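Local coordinates for glyoxylate reductase (Paecilomyces sp. J18, PDB 3WNV), which probably reduces glyoxylate to glycolate with a nicotinamide cofactor, as a fungal member of the D-isomer specific 2-hydroxyacid dehydrogenase family, at residues Val13-Arg16 with Ala17-Glu20; Ala216-Ala219 with Ser220-His223; Leu40-Lys44 with Ser45-Asp49; Tyr198-Phe201 with Asp202-Leu205; Ile92-Asp95 with Ala96-Ala100. One frame throughout, in Å; residues are numbered along the deposited sequence.

Contact 1: Val13-Arg16 with Ala17-Glu20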
# COMPACT_ATOMS: atom_id res chain seq x y z
N VAL A 13 -11.84 2.12 -14.00
CA VAL A 13 -12.21 0.78 -14.45
C VAL A 13 -13.64 0.46 -14.10
O VAL A 13 -14.39 -0.07 -14.93
CB VAL A 13 -11.31 -0.28 -13.79
CG1 VAL A 13 -11.68 -1.68 -14.31
CG2 VAL A 13 -9.83 0.03 -14.01
N HIS A 14 -14.05 0.79 -12.88
CA HIS A 14 -15.33 0.29 -12.38
C HIS A 14 -16.39 1.36 -12.23
O HIS A 14 -17.57 1.02 -12.12
CB HIS A 14 -15.16 -0.38 -11.02
CG HIS A 14 -14.11 -1.44 -11.00
ND1 HIS A 14 -14.32 -2.69 -11.55
CD2 HIS A 14 -12.85 -1.44 -10.52
CE1 HIS A 14 -13.22 -3.42 -11.40
NE2 HIS A 14 -12.31 -2.67 -10.79
N ALA A 15 -15.99 2.62 -12.21
CA ALA A 15 -16.90 3.69 -11.82
C ALA A 15 -17.01 4.76 -12.89
O ALA A 15 -17.18 5.94 -12.57
CB ALA A 15 -16.47 4.27 -10.52
N ARG A 16 -16.94 4.33 -14.16
CA ARG A 16 -17.01 5.26 -15.27
C ARG A 16 -18.31 6.07 -15.21
O ARG A 16 -18.30 7.25 -15.52
CB ARG A 16 -16.91 4.52 -16.61
CG ARG A 16 -15.50 4.11 -17.02
CD ARG A 16 -14.55 5.31 -17.31
NE ARG A 16 -15.07 6.34 -18.22
CZ ARG A 16 -14.33 7.29 -18.79
NH1 ARG A 16 -13.02 7.34 -18.60
NH2 ARG A 16 -14.88 8.19 -19.57
N ALA A 17 -19.42 5.45 -14.82
CA ALA A 17 -20.71 6.16 -14.74
C ALA A 17 -20.66 7.34 -13.78
O ALA A 17 -21.21 8.40 -14.08
CB ALA A 17 -21.80 5.22 -14.33
N GLU A 18 -20.00 7.13 -12.65
CA GLU A 18 -19.89 8.15 -11.61
C GLU A 18 -18.98 9.29 -12.07
O GLU A 18 -19.21 10.44 -11.72
CB GLU A 18 -19.38 7.53 -10.30
CG GLU A 18 -20.46 6.69 -9.54
CD GLU A 18 -20.72 5.29 -10.11
OE1 GLU A 18 -19.99 4.84 -11.03
OE2 GLU A 18 -21.66 4.62 -9.62
N TRP A 19 -17.93 8.96 -12.83
CA TRP A 19 -17.08 9.99 -13.43
C TRP A 19 -17.90 10.80 -14.44
O TRP A 19 -17.96 12.02 -14.33
CB TRP A 19 -15.83 9.37 -14.09
CG TRP A 19 -15.08 10.32 -15.03
CD1 TRP A 19 -15.10 10.30 -16.39
CD2 TRP A 19 -14.18 11.39 -14.67
NE1 TRP A 19 -14.31 11.28 -16.89
CE2 TRP A 19 -13.73 11.97 -15.86
CE3 TRP A 19 -13.74 11.91 -13.45
CZ2 TRP A 19 -12.83 13.06 -15.89
CZ3 TRP A 19 -12.86 12.99 -13.46
CH2 TRP A 19 -12.41 13.55 -14.68
N GLU A 20 -18.56 10.13 -15.38
CA GLU A 20 -19.33 10.86 -16.40
C GLU A 20 -20.39 11.75 -15.77
O GLU A 20 -20.69 12.83 -16.28
CB GLU A 20 -19.99 9.89 -17.37
CG GLU A 20 -18.99 8.99 -18.08
CD GLU A 20 -18.19 9.69 -19.17
OE1 GLU A 20 -18.35 10.92 -19.38
OE2 GLU A 20 -17.40 8.97 -19.83
O HOH W 1 -19.73 2.48 -14.21
O HOH W 2 -20.54 2.43 -11.89

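Contact 2: Ala216-Ala219 with Ser220-His223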
# COMPACT_ATOMS: atom_id res chain seq x y z
N ALA A 216 3.69 3.87 6.04
CA ALA A 216 3.83 4.69 4.87
C ALA A 216 5.31 4.71 4.53
O ALA A 216 6.17 4.74 5.42
CB ALA A 216 3.34 6.07 5.16
N LEU A 217 5.61 4.68 3.25
CA LEU A 217 6.98 4.77 2.81
C LEU A 217 7.43 6.21 2.74
O LEU A 217 6.77 7.05 2.10
CB LEU A 217 7.09 4.16 1.41
CG LEU A 217 8.49 4.11 0.84
CD1 LEU A 217 9.46 3.27 1.80
CD2 LEU A 217 8.53 3.56 -0.63
N ASN A 218 8.56 6.51 3.38
CA ASN A 218 9.21 7.81 3.24
C ASN A 218 10.74 7.68 3.39
O ASN A 218 11.25 6.58 3.57
CB ASN A 218 8.59 8.87 4.20
CG ASN A 218 8.81 8.56 5.68
OD1 ASN A 218 9.90 8.15 6.09
ND2 ASN A 218 7.79 8.79 6.49
N ALA A 219 11.46 8.79 3.38
CA ALA A 219 12.90 8.73 3.35
C ALA A 219 13.47 8.09 4.61
O ALA A 219 14.57 7.54 4.60
CB ALA A 219 13.47 10.14 3.16
N SER A 220 12.73 8.21 5.71
CA SER A 220 13.14 7.60 6.98
C SER A 220 12.63 6.16 7.23
O SER A 220 13.26 5.41 7.98
CB SER A 220 12.74 8.50 8.16
OG SER A 220 13.41 9.77 8.07
N THR A 221 11.49 5.77 6.65
CA THR A 221 11.04 4.39 6.81
C THR A 221 11.59 3.47 5.72
O THR A 221 11.42 2.26 5.82
CB THR A 221 9.50 4.26 6.84
OG1 THR A 221 8.98 4.76 5.60
CG2 THR A 221 8.90 5.06 8.01
N ARG A 222 12.22 4.04 4.69
CA ARG A 222 12.94 3.20 3.70
C ARG A 222 13.98 2.38 4.46
O ARG A 222 14.75 2.95 5.24
CB ARG A 222 13.68 4.06 2.66
CG ARG A 222 14.45 3.22 1.62
CD ARG A 222 15.14 4.09 0.59
NE ARG A 222 15.88 3.29 -0.39
CZ ARG A 222 17.13 2.85 -0.22
NH1 ARG A 222 17.81 3.12 0.90
NH2 ARG A 222 17.71 2.14 -1.18
N HIS A 223 13.98 1.05 4.27
CA HIS A 223 14.88 0.14 4.99
C HIS A 223 14.80 0.22 6.51
O HIS A 223 15.79 -0.07 7.22
CB HIS A 223 16.33 0.40 4.58
CG HIS A 223 16.64 0.03 3.16
ND1 HIS A 223 17.93 -0.08 2.69
CD2 HIS A 223 15.83 -0.29 2.12
CE1 HIS A 223 17.91 -0.42 1.41
NE2 HIS A 223 16.64 -0.56 1.05
O HOH W 3 15.91 5.45 5.49

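Contact 3: Leu40-Lys44 with Ser45-Asp49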
# COMPACT_ATOMS: atom_id res chain seq x y z
N LEU A 40 3.78 17.08 -19.13
CA LEU A 40 4.33 18.40 -18.82
C LEU A 40 4.14 19.39 -19.95
O LEU A 40 3.88 20.56 -19.69
CB LEU A 40 5.80 18.31 -18.38
CG LEU A 40 6.12 17.46 -17.15
CD1 LEU A 40 7.61 17.33 -17.00
CD2 LEU A 40 5.54 18.03 -15.88
N GLU A 41 4.23 18.93 -21.20
CA GLU A 41 3.96 19.78 -22.36
C GLU A 41 2.52 20.27 -22.38
O GLU A 41 2.27 21.42 -22.69
CB GLU A 41 4.28 19.05 -23.67
CG GLU A 41 5.74 19.18 -24.11
CD GLU A 41 6.10 18.24 -25.25
OE1 GLU A 41 5.17 17.77 -25.96
OE2 GLU A 41 7.31 17.97 -25.44
N ASN A 42 1.57 19.39 -22.03
CA ASN A 42 0.17 19.78 -21.97
C ASN A 42 -0.02 20.86 -20.93
O ASN A 42 -0.69 21.85 -21.18
CB ASN A 42 -0.74 18.59 -21.61
CG ASN A 42 -0.88 17.58 -22.75
OD1 ASN A 42 -0.40 17.81 -23.86
ND2 ASN A 42 -1.55 16.45 -22.47
N CYS A 43 0.55 20.65 -19.75
CA CYS A 43 0.48 21.66 -18.67
C CYS A 43 0.98 23.03 -19.13
O CYS A 43 0.34 24.07 -18.89
CB CYS A 43 1.27 21.18 -17.44
SG CYS A 43 0.59 19.79 -16.55
N LYS A 44 2.13 23.04 -19.80
CA LYS A 44 2.77 24.29 -20.19
C LYS A 44 1.96 24.92 -21.32
O LYS A 44 1.99 26.12 -21.50
CB LYS A 44 4.24 24.05 -20.59
CG LYS A 44 5.08 25.33 -20.79
CD LYS A 44 6.60 25.00 -20.84
CE LYS A 44 7.49 26.25 -20.72
NZ LYS A 44 8.95 25.92 -20.74
N SER A 45 1.17 24.10 -22.03
CA SER A 45 0.45 24.57 -23.22
C SER A 45 -0.79 25.39 -22.91
O SER A 45 -1.34 26.04 -23.80
CB SER A 45 0.01 23.39 -24.08
OG SER A 45 -1.05 22.70 -23.43
N GLY A 46 -1.26 25.32 -21.66
CA GLY A 46 -2.44 26.08 -21.25
C GLY A 46 -3.75 25.28 -21.35
O GLY A 46 -4.82 25.77 -20.96
N GLN A 47 -3.67 24.06 -21.85
CA GLN A 47 -4.91 23.32 -22.11
C GLN A 47 -5.58 22.85 -20.82
O GLN A 47 -6.77 22.56 -20.82
CB GLN A 47 -4.68 22.15 -23.06
CG GLN A 47 -3.93 21.00 -22.46
CD GLN A 47 -3.69 19.89 -23.48
OE1 GLN A 47 -2.85 20.02 -24.36
NE2 GLN A 47 -4.44 18.79 -23.36
N TYR A 48 -4.82 22.76 -19.74
CA TYR A 48 -5.39 22.40 -18.45
C TYR A 48 -5.61 23.65 -17.56
O TYR A 48 -5.78 23.52 -16.36
CB TYR A 48 -4.45 21.46 -17.72
CG TYR A 48 -4.18 20.16 -18.42
CD1 TYR A 48 -5.13 19.57 -19.25
CD2 TYR A 48 -2.98 19.48 -18.22
CE1 TYR A 48 -4.89 18.34 -19.86
CE2 TYR A 48 -2.74 18.24 -18.82
CZ TYR A 48 -3.70 17.69 -19.65
OH TYR A 48 -3.49 16.46 -20.27
N ASP A 49 -5.62 24.83 -18.16
CA ASP A 49 -5.63 26.07 -17.37
C ASP A 49 -6.93 26.34 -16.59
O ASP A 49 -6.97 27.20 -15.71
CB ASP A 49 -5.18 27.26 -18.22
CG ASP A 49 -3.66 27.45 -18.20
OD1 ASP A 49 -2.93 26.54 -17.72
OD2 ASP A 49 -3.20 28.52 -18.63
O HOH W 4 -2.44 24.07 -18.55

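Contact 4: Tyr198-Phe201 with Asp202-Leu205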
# COMPACT_ATOMS: atom_id res chain seq x y z
N TYR A 198 0.78 -2.96 23.40
CA TYR A 198 1.82 -2.04 22.92
C TYR A 198 3.19 -2.44 23.42
O TYR A 198 3.34 -2.75 24.60
CB TYR A 198 1.52 -0.64 23.44
CG TYR A 198 2.53 0.38 22.99
CD1 TYR A 198 2.46 0.90 21.72
CD2 TYR A 198 3.55 0.81 23.83
CE1 TYR A 198 3.37 1.84 21.29
CE2 TYR A 198 4.47 1.76 23.40
CZ TYR A 198 4.37 2.26 22.12
OH TYR A 198 5.25 3.22 21.64
N VAL A 199 4.19 -2.43 22.54
CA VAL A 199 5.58 -2.75 22.90
C VAL A 199 6.56 -1.80 22.20
O VAL A 199 6.20 -1.10 21.24
CB VAL A 199 5.94 -4.22 22.55
CG1 VAL A 199 5.09 -5.19 23.32
CG2 VAL A 199 5.84 -4.48 21.05
N SER A 200 7.80 -1.76 22.67
CA SER A 200 8.79 -0.87 22.07
C SER A 200 9.22 -1.51 20.76
O SER A 200 8.88 -2.65 20.49
CB SER A 200 9.99 -0.70 22.98
OG SER A 200 10.67 -1.94 23.14
N PHE A 201 9.91 -0.74 19.91
CA PHE A 201 10.41 -1.27 18.64
C PHE A 201 11.30 -2.50 18.90
O PHE A 201 11.11 -3.55 18.30
CB PHE A 201 11.14 -0.15 17.87
CG PHE A 201 11.59 -0.52 16.46
CD1 PHE A 201 10.71 -0.49 15.39
CD2 PHE A 201 12.92 -0.85 16.21
CE1 PHE A 201 11.14 -0.82 14.07
CE2 PHE A 201 13.36 -1.18 14.90
CZ PHE A 201 12.45 -1.16 13.83
N ASP A 202 12.29 -2.37 19.78
CA ASP A 202 13.18 -3.50 20.05
C ASP A 202 12.42 -4.72 20.60
O ASP A 202 12.74 -5.86 20.26
CB ASP A 202 14.29 -3.08 21.02
CG ASP A 202 15.40 -2.26 20.34
OD1 ASP A 202 15.44 -2.22 19.10
OD2 ASP A 202 16.23 -1.67 21.07
N GLU A 203 11.39 -4.49 21.40
CA GLU A 203 10.61 -5.59 21.95
C GLU A 203 9.76 -6.26 20.88
O GLU A 203 9.51 -7.49 20.92
CB GLU A 203 9.69 -5.10 23.09
CG GLU A 203 10.37 -4.87 24.43
CD GLU A 203 9.46 -4.12 25.42
OE1 GLU A 203 8.60 -3.30 24.98
OE2 GLU A 203 9.62 -4.34 26.65
N LEU A 204 9.34 -5.48 19.88
CA LEU A 204 8.54 -6.01 18.78
C LEU A 204 9.41 -6.96 17.95
O LEU A 204 8.96 -8.04 17.54
CB LEU A 204 8.01 -4.88 17.89
CG LEU A 204 7.02 -5.31 16.80
CD1 LEU A 204 5.69 -5.69 17.44
CD2 LEU A 204 6.80 -4.17 15.78
N LEU A 205 10.67 -6.58 17.77
CA LEU A 205 11.58 -7.40 16.99
C LEU A 205 11.87 -8.68 17.76
O LEU A 205 11.91 -9.76 17.18
CB LEU A 205 12.89 -6.64 16.73
CG LEU A 205 12.80 -5.44 15.79
CD1 LEU A 205 14.04 -4.57 15.89
CD2 LEU A 205 12.55 -5.89 14.32

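Contact 5: Ile92-Asp95 with Ala96-Ala100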
# COMPACT_ATOMS: atom_id res chain seq x y z
N ILE A 92 3.17 11.16 -4.33
CA ILE A 92 2.80 12.57 -4.34
C ILE A 92 3.63 13.31 -3.28
O ILE A 92 3.72 12.86 -2.13
CB ILE A 92 1.35 12.76 -3.97
CG1 ILE A 92 0.46 11.91 -4.87
CG2 ILE A 92 0.96 14.26 -4.00
CD1 ILE A 92 -1.02 12.03 -4.53
N ASP A 93 4.24 14.43 -3.66
CA ASP A 93 4.95 15.26 -2.69
C ASP A 93 3.94 16.16 -2.02
O ASP A 93 3.63 17.27 -2.49
CB ASP A 93 5.98 16.08 -3.43
CG ASP A 93 6.88 16.87 -2.49
OD1 ASP A 93 6.43 17.27 -1.37
OD2 ASP A 93 8.04 17.10 -2.89
N VAL A 94 3.41 15.69 -0.90
CA VAL A 94 2.38 16.44 -0.19
C VAL A 94 2.76 17.87 0.23
O VAL A 94 1.97 18.79 0.06
CB VAL A 94 1.83 15.63 1.00
CG1 VAL A 94 0.80 16.46 1.78
CG2 VAL A 94 1.24 14.28 0.51
N ASP A 95 3.95 18.09 0.78
CA ASP A 95 4.35 19.45 1.10
C ASP A 95 4.43 20.37 -0.13
O ASP A 95 4.04 21.55 -0.07
CB ASP A 95 5.69 19.46 1.86
CG ASP A 95 5.56 18.87 3.26
OD1 ASP A 95 4.42 18.66 3.72
OD2 ASP A 95 6.60 18.62 3.91
N ALA A 96 4.96 19.85 -1.25
CA ALA A 96 4.94 20.70 -2.47
C ALA A 96 3.52 21.11 -2.86
O ALA A 96 3.25 22.28 -3.23
CB ALA A 96 5.66 19.99 -3.66
N ALA A 97 2.59 20.16 -2.74
CA ALA A 97 1.18 20.46 -3.00
C ALA A 97 0.61 21.54 -2.09
O ALA A 97 -0.06 22.47 -2.54
CB ALA A 97 0.33 19.19 -2.94
N THR A 98 0.90 21.42 -0.79
CA THR A 98 0.43 22.40 0.19
C THR A 98 0.93 23.79 -0.21
O THR A 98 0.16 24.77 -0.23
CB THR A 98 0.93 22.02 1.60
OG1 THR A 98 0.34 20.75 1.96
CG2 THR A 98 0.55 23.10 2.63
N GLU A 99 2.21 23.87 -0.58
CA GLU A 99 2.80 25.14 -0.99
C GLU A 99 2.14 25.75 -2.23
O GLU A 99 2.07 26.98 -2.38
CB GLU A 99 4.29 24.96 -1.24
CG GLU A 99 5.08 24.64 -0.01
CD GLU A 99 6.52 24.31 -0.35
OE1 GLU A 99 6.93 24.64 -1.49
OE2 GLU A 99 7.22 23.72 0.50
N ALA A 100 1.68 24.87 -3.13
CA ALA A 100 1.00 25.31 -4.34
C ALA A 100 -0.50 25.52 -4.09
O ALA A 100 -1.24 25.84 -5.02
CB ALA A 100 1.24 24.29 -5.48
O HOH W 5 1.32 19.81 4.32

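Contact 1: Val13-Arg16 with Ala17-Glu20
Arg16 and Glu20, one helical turn apart, are joined by a salt bridge in which Arg16 NH2 donates to Glu20 OE2 over 2.7 Å. The oxygen lies at the edge of the guanidinium, near its plane, while NH2 meets the carboxylate from above, the two flat groups being turned 57° from each other. The arginine chain is bent twice (chi2 -66°, chi3 -49°), which folds its end back over the first turn; there Trp19 CD1 lies over one face of the guanidinium, 3.8 Å from Arg16 NH2. That nitrogen also forms a salt bridge with Glu30, so one donor group serves two carboxylates. With a leucine at Arg16, Glu20 and Glu30 would probably lose the cation they share, and Trp19 CD1 the guanidinium that packs against it. Backbone polar groups of the first turn are satisfied in part by solvent. Ala15, the N-cap, offers only its carbonyl: Ala15 O accepts from Trp19 N at 3.1 Å and weakly from Glu18 N. Arg16 O receives Glu20 N at 2.9 Å. One water accepts from Ala17 N at 3.0 Å and passes a weak bond to His14 O; a second donates to Glu18 OE1 at 2.6 Å and also to His14 O, tying the loop to the helix start. Helix 16-21 is set against the five-stranded sheet and helix 297-317: Trp19 packs on Ala6 and Leu8 of strand 5-9 and on Leu28 of strand 27-31, while Ala15 and Glu18 rest on Glu304, Leu308 and Leu305 of that helix.

Contact 2: Ala216-Ala219 with Ser220-His223
Asn218 and Thr221 cross at about a right angle, each using a side-chain oxygen to hold the backbone of the other's segment. Thr221 OG1 donates to Ala216 O at 2.8 Å, on a lone pair in the carbonyl plane, and accepts from Asn218 N at 2.9 Å; with chi1 at 60° the hydroxyl sits between the threonine's own N and C, which turns it back toward the incoming chain. Asn218 OD1 accepts two amides, Ser220 N and Thr221 N, each at 2.9 Å. The first comes in tilted 17° from the plane of the amide carbonyl, the second from above that plane. The bond to Ser220 N defines an Asx turn, and a wider backbone turn is closed by Arg222 N, which donates to Asn218 O at 2.9 Å. The whole turn lies in the loop between strand 210-213 and helix 227-232 of the Rossmann-type nucleotide-binding domain. A water donates to both Ala219 O and Arg222 O, bridging the two segments. Leu217 swings CD1 alongside the backbone of Arg222, 4.0 Å from Arg222 CA, and also touches Arg244 and Leu247. Beyond it, the extended Arg222 lays its guanidinium over a face of the His223 ring, whose NE2 is hydrogen-bonded to Glu271.

Contact 3: Leu40-Lys44 with Ser45-Asp49
Asn42 and Cys43, on the last turn of helix 36-45, meet Tyr48 where the helix ends and the chain folds back through a type I turn, Gly46 to Asp49. Asn42 ND2 donates to Tyr48 OH at 2.9 Å, with the hydroxyl tilted 21° from the amide plane; amide and ring stand almost perpendicular. Asn42 CB comes obliquely to the same ring, 3.5 Å from Tyr48 CE2, while Cys43 SG approaches the ring edge at 4.0 Å from Tyr48 CD2, an edge-on sulfur-aromatic contact. The phenol reaches back to the helix because Tyr48 CG lies anti to its carbonyl carbon (chi1 -61°). Gln47 CG covers part of one ring face. This reversal belongs to the crossover from strand 27-31 through helix 36-45 to strand 51-57 of the parallel sheet, in which strand 5-9 lies between the two. Gly46 makes the exit with positive phi (94°), where a CB would be jammed against the carbonyl oxygen of Ser45. A water bridges the helix end and the turn: it donates to Cys43 O at 2.8 Å and to Asp49 OD1 at 2.7 Å, and accepts from Tyr48 N at 3.0 Å. A leucine in place of Tyr48 would probably leave Asn42 ND2 without its hydroxyl acceptor and Cys43 SG without the ring edge. Asn42 and Tyr48 both touch Phe31 of strand 27-31, and Tyr48 also packs on Pro76 in a loop.

Contact 4: Tyr198-Phe201 with Asp202-Leu205
Ser200 and Glu203 form a capping box at the N-terminus of helix 201-207, where the chain leaves edge strand 197-198 of the seven-stranded Rossmann-type sheet. Ser200, the N-cap, accepts from Glu203 N through OG at 3.2 Å, and Glu203 repays it by accepting Ser200 N on OE1 at 2.9 Å. This second bond is nearly straight, 175° at the hydrogen, and uses the anti lone pair of the carboxylate, the one turned away from its other oxygen. Placed between backbone N and carbonyl carbon (chi1 65°), Ser200 OG faces the helix start and also gives a weak bond to Glu203 OE1 at 3.1 Å. Behind the box the regular pattern begins: Leu204 N donates to Ser200 O at 2.9 Å and Leu205 N to Phe201 O at 3.1 Å. Two apolar pairs flank it. Val199 CG2 meets Leu204 CD1 at 3.8 Å, the side chains crossing at about a right angle, and Phe201 CE2 meets Leu205 CD1 at 3.6 Å, the methyl coming obliquely to the ring. Leu204 is buried against Ile181 and Phe211 of the sheet, whereas Leu205 and Phe201 touch Glu229 of helix 227-232; Asp202 OD1 forms a salt bridge with Lys232 of the same helix. Because Glu203 OE1 takes a straight bond from the amide of Ser200 and a weak one from its hydroxyl, beside the positive end of the helix dipole, the carboxylate is probably stabilised as the anion, and Ser200 OG gives the Glu203 amide a side-chain acceptor in the first turn.

Contact 5: Ile92-Asp95 with Ala96-Ala100
Asp93 OD1 accepts from Ala96 N at 3.0 Å, the side chain capping the first turn of helix 94-99 as its N-cap residue. The bond is straight at the hydrogen (169°), yet the amide meets the carboxylate from well above its plane, 61° out of it. The first torsion of Asp93 sets CG anti to the backbone N (chi1 -174°), which carries the carboxylate toward the first turn of the helix; Asp93 CG then rests 3.5 Å from Ala96 CB, covering the methyl. From here the backbone runs regularly, Ala97 N bonding to Asp93 O at 3.1 Å, followed by Thr98 N to Val94 O and Glu99 N to Asp95 O. The helix connects strand 81-85 to strand 103-105 in a beta-alpha-beta unit of the five-stranded parallel sheet. Thr98 OG1 is hydrogen-bonded to Gln327, and a water 2.7 Å from Thr98 OG1 bonds weakly to Asp95 OD1. Glu99 lays CG against Asp95 O, at 3.3 Å, and ends in a salt bridge with Arg69. Toward the sheet Ala97 touches Ile104, while Ala96 packs on Arg69 and Ile72 of helix 69-74; Val94 faces Tyr89 and Val324.

In the fold
Along the chain the order is contact 1, contact 3, contact 5, contact 4, contact 2, each complete before the next begins. Contacts 1, 3 and 5 belong to helices that connect strands of the five-stranded parallel sheet, and contacts 1 and 3 both lean on strand 27-31, their centres about 25 Å apart. Contacts 4 and 2 lie in the nucleotide-binding domain, before and after strand 210-213 of the seven-stranded sheet, with centres about 18 Å apart. Contacts 3 and 4 are the most distant pair, about 50 Å between centres, whereas contacts 2 and 5 approach within about 8 Å at their nearest atoms. They thus sample both domains of this two-domain dehydrogenase, contacts 1, 4 and 5 at helix starts.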